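Local coordinates for putative cytoplasmic protein (Salmonella typhimurium, PDB 2GK3) that is of unknown function but forms a hexamer and belongs to the glutamine amidotransferase-like family, whose members share a class I glutaminase-type fold, at residues E173-S181 with D244-F252. Numbering follows the deposited sequence.
Sequences EHPVVNGFS and DLWVNTLQF
The loop between strands 164-169 and 185-194 docks on helix 242-253 in this glutamine amidotransferase-like fold. V176 faces N248 at the middle of the contact, and F252 meets the loop at one end. One hydrogen bond crosses the contact. N248 ND2 gives it to V176 O at 2.8 Å, with an N-H...O angle of 165°. The acceptor lies close to the amide plane of N248, while ND2 is tilted 29° from the carbonyl plane of V176. The bond ties a backbone carbonyl of the irregular loop to a helix side chain.

Both methyls of V176 touch N248. CG1, anti to the backbone N (chi1 163°), reaches its CB, and CG2 its O. CG2 also packs 3.5 Å from F252 CB, and the two side chains cross at about a right angle. H174 comes to F252 from the opposite direction, its CE1 over one face of the phenyl ring and 3.5 Å from CZ. P175 CG touches the same ring at CE1. A weak bond from V176 N to H174 ND1 links the imidazole to the loop backbone.

V177 to F180 form a type II turn with G179 at its third position. F180 closes the turn, and V177 CA lies over one face of its ring. D244 CB and N248 ND2 approach the ring obliquely near CZ. The L245 side chain crosses F180 at about a right angle, with CB 3.8 Å from CE2.

F241 stacks on F180. F212 of strand 207-215 stacks on H174, meets F252 edge-to-face and touches V176 and T249. L210 of that strand contacts V177 and L245, while W246, V247 and L250 pack on helix 43-51.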
loop_
_atom_site.group_PDB
_atom_site.type_symbol
_atom_site.label_atom_id
_atom_site.label_comp_id
_atom_site.label_asym_id
_atom_site.label_seq_id
_atom_site.Cartn_x
_atom_site.Cartn_y
_atom_site.Cartn_z
ATOM N N GLU E 173 -32.364 -36.826 3.353
ATOM C CA GLU E 173 -32.594 -37.733 4.494
ATOM C C GLU E 173 -31.365 -37.854 5.406
ATOM O O GLU E 173 -31.433 -38.483 6.472
ATOM C CB GLU E 173 -33.030 -39.129 4.012
ATOM C CG GLU E 173 -32.979 -39.359 2.463
ATOM C CD GLU E 173 -31.561 -39.326 1.845
ATOM O OE1 GLU E 173 -31.393 -38.641 0.810
ATOM O OE2 GLU E 173 -30.631 -39.990 2.367
ATOM N N HIS E 174 -30.246 -37.266 4.977
ATOM C CA HIS E 174 -29.023 -37.283 5.768
ATOM C C HIS E 174 -29.317 -36.587 7.103
ATOM O O HIS E 174 -29.926 -35.513 7.107
ATOM C CB HIS E 174 -27.895 -36.571 5.011
ATOM C CG HIS E 174 -26.543 -36.749 5.632
ATOM N ND1 HIS E 174 -26.129 -36.033 6.734
ATOM C CD2 HIS E 174 -25.517 -37.567 5.308
ATOM C CE1 HIS E 174 -24.905 -36.400 7.061
ATOM N NE2 HIS E 174 -24.508 -37.327 6.208
ATOM N N PRO E 175 -28.915 -37.203 8.232
ATOM C CA PRO E 175 -29.174 -36.664 9.587
ATOM C C PRO E 175 -28.953 -35.156 9.750
ATOM O O PRO E 175 -29.750 -34.501 10.420
ATOM C CB PRO E 175 -28.179 -37.419 10.475
ATOM C CG PRO E 175 -27.824 -38.653 9.742
ATOM C CD PRO E 175 -28.176 -38.481 8.279
ATOM N N VAL E 176 -27.898 -34.605 9.139
ATOM C CA VAL E 176 -27.547 -33.187 9.296
ATOM C C VAL E 176 -28.608 -32.238 8.730
ATOM O O VAL E 176 -28.899 -31.181 9.306
ATOM C CB VAL E 176 -26.155 -32.890 8.690
ATOM C CG1 VAL E 176 -25.943 -31.399 8.455
ATOM C CG2 VAL E 176 -25.056 -33.455 9.576
ATOM N N VAL E 177 -29.201 -32.624 7.610
ATOM C CA VAL E 177 -30.112 -31.742 6.888
ATOM C C VAL E 177 -31.571 -32.211 6.894
ATOM O O VAL E 177 -32.459 -31.518 6.392
ATOM C CB VAL E 177 -29.642 -31.545 5.430
ATOM C CG1 VAL E 177 -28.238 -30.914 5.400
ATOM C CG2 VAL E 177 -29.687 -32.878 4.666
ATOM N N ASN E 178 -31.811 -33.394 7.448
ATOM C CA ASN E 178 -33.158 -33.932 7.480
ATOM C C ASN E 178 -34.179 -32.939 8.059
ATOM O O ASN E 178 -33.986 -32.399 9.157
ATOM C CB ASN E 178 -33.188 -35.271 8.214
ATOM C CG ASN E 178 -34.569 -35.910 8.197
ATOM O OD1 ASN E 178 -35.065 -36.316 7.151
ATOM N ND2 ASN E 178 -35.192 -35.999 9.363
ATOM N N GLY E 179 -35.246 -32.684 7.300
ATOM C CA GLY E 179 -36.307 -31.772 7.726
ATOM C C GLY E 179 -36.174 -30.340 7.248
ATOM O O GLY E 179 -37.109 -29.558 7.410
ATOM N N PHE E 180 -35.026 -29.988 6.663
ATOM C CA PHE E 180 -34.770 -28.613 6.208
ATOM C C PHE E 180 -35.606 -28.355 4.969
ATOM O O PHE E 180 -35.920 -29.295 4.230
ATOM C CB PHE E 180 -33.287 -28.406 5.847
ATOM C CG PHE E 180 -32.330 -28.393 7.029
ATOM C CD1 PHE E 180 -32.717 -28.855 8.304
ATOM C CD2 PHE E 180 -31.018 -27.957 6.846
ATOM C CE1 PHE E 180 -31.812 -28.850 9.387
ATOM C CE2 PHE E 180 -30.104 -27.960 7.909
ATOM C CZ PHE E 180 -30.509 -28.409 9.190
ATOM N N SER E 181 -35.949 -27.096 4.721
ATOM C CA SER E 181 -36.754 -26.744 3.549
ATOM C C SER E 181 -36.473 -25.319 3.151
ATOM O O SER E 181 -35.820 -24.588 3.900
ATOM C CB SER E 181 -38.253 -26.898 3.842
ATOM O OG SER E 181 -38.674 -25.981 4.857
ATOM N N ASP E 244 -29.226 -24.830 12.956
ATOM C CA ASP E 244 -29.239 -26.296 12.954
ATOM C C ASP E 244 -28.251 -26.867 11.959
ATOM O O ASP E 244 -27.652 -27.898 12.222
ATOM C CB ASP E 244 -30.642 -26.848 12.651
ATOM C CG ASP E 244 -31.654 -26.530 13.744
ATOM O OD1 ASP E 244 -31.248 -26.143 14.875
ATOM O OD2 ASP E 244 -32.864 -26.679 13.463
ATOM N N LEU E 245 -28.100 -26.196 10.817
ATOM C CA LEU E 245 -27.142 -26.613 9.792
ATOM C C LEU E 245 -25.752 -26.718 10.401
ATOM O O LEU E 245 -25.164 -27.787 10.415
ATOM C CB LEU E 245 -27.133 -25.637 8.602
ATOM C CG LEU E 245 -26.041 -25.775 7.527
ATOM C CD1 LEU E 245 -25.997 -27.172 6.860
ATOM C CD2 LEU E 245 -26.203 -24.698 6.466
ATOM N N TRP E 246 -25.265 -25.608 10.943
ATOM C CA TRP E 246 -23.909 -25.534 11.461
ATOM C C TRP E 246 -23.742 -26.384 12.701
ATOM O O TRP E 246 -22.720 -27.051 12.864
ATOM C CB TRP E 246 -23.530 -24.079 11.732
ATOM C CG TRP E 246 -23.552 -23.259 10.491
ATOM C CD1 TRP E 246 -24.442 -22.271 10.171
ATOM C CD2 TRP E 246 -22.671 -23.391 9.366
ATOM N NE1 TRP E 246 -24.157 -21.760 8.918
ATOM C CE2 TRP E 246 -23.075 -22.431 8.402
ATOM C CE3 TRP E 246 -21.573 -24.223 9.081
ATOM C CZ2 TRP E 246 -22.410 -22.270 7.169
ATOM C CZ3 TRP E 246 -20.912 -24.065 7.857
ATOM C CH2 TRP E 246 -21.341 -23.091 6.919
ATOM N N VAL E 247 -24.761 -26.370 13.562
ATOM C CA VAL E 247 -24.755 -27.144 14.802
ATOM C C VAL E 247 -24.772 -28.640 14.489
ATOM O O VAL E 247 -23.938 -29.387 15.012
ATOM C CB VAL E 247 -25.907 -26.690 15.790
ATOM C CG1 VAL E 247 -26.236 -27.758 16.819
ATOM C CG2 VAL E 247 -25.489 -25.426 16.521
ATOM N N ASN E 248 -25.706 -29.063 13.631
ATOM C CA ASN E 248 -25.772 -30.465 13.191
ATOM C C ASN E 248 -24.489 -30.935 12.528
ATOM O O ASN E 248 -24.064 -32.058 12.772
ATOM C CB ASN E 248 -26.940 -30.741 12.225
ATOM C CG ASN E 248 -28.302 -30.505 12.844
ATOM O OD1 ASN E 248 -28.452 -30.385 14.071
ATOM N ND2 ASN E 248 -29.322 -30.443 11.984
ATOM N N THR E 249 -23.867 -30.094 11.694
ATOM C CA THR E 249 -22.654 -30.562 11.007
ATOM C C THR E 249 -21.478 -30.654 11.975
ATOM O O THR E 249 -20.664 -31.596 11.909
ATOM C CB THR E 249 -22.296 -29.814 9.671
ATOM O OG1 THR E 249 -21.133 -29.014 9.841
ATOM C CG2 THR E 249 -23.404 -28.973 9.139
ATOM N N LEU E 250 -21.408 -29.701 12.905
ATOM C CA LEU E 250 -20.409 -29.785 13.986
ATOM C C LEU E 250 -20.562 -31.084 14.767
ATOM O O LEU E 250 -19.596 -31.805 14.982
ATOM C CB LEU E 250 -20.526 -28.576 14.917
ATOM C CG LEU E 250 -19.939 -27.324 14.291
ATOM C CD1 LEU E 250 -19.978 -26.150 15.259
ATOM C CD2 LEU E 250 -18.505 -27.627 13.807
ATOM N N GLN E 251 -21.806 -31.385 15.125
ATOM C CA GLN E 251 -22.174 -32.553 15.915
ATOM C C GLN E 251 -21.953 -33.865 15.137
ATOM O O GLN E 251 -21.543 -34.887 15.706
ATOM C CB GLN E 251 -23.644 -32.420 16.325
ATOM C CG GLN E 251 -23.937 -32.814 17.760
ATOM C CD GLN E 251 -24.216 -31.626 18.652
ATOM O OE1 GLN E 251 -24.898 -30.677 18.244
ATOM N NE2 GLN E 251 -23.720 -31.679 19.889
ATOM N N PHE E 252 -22.226 -33.832 13.834
ATOM C CA PHE E 252 -22.024 -35.008 12.989
ATOM C C PHE E 252 -20.565 -35.499 12.955
ATOM O O PHE E 252 -20.302 -36.707 13.014
ATOM C CB PHE E 252 -22.544 -34.758 11.566
ATOM C CG PHE E 252 -22.704 -36.022 10.756
ATOM C CD1 PHE E 252 -23.806 -36.862 10.958
ATOM C CD2 PHE E 252 -21.747 -36.382 9.805
ATOM C CE1 PHE E 252 -23.957 -38.036 10.229
ATOM C CE2 PHE E 252 -21.880 -37.551 9.065
ATOM C CZ PHE E 252 -22.993 -38.388 9.283
#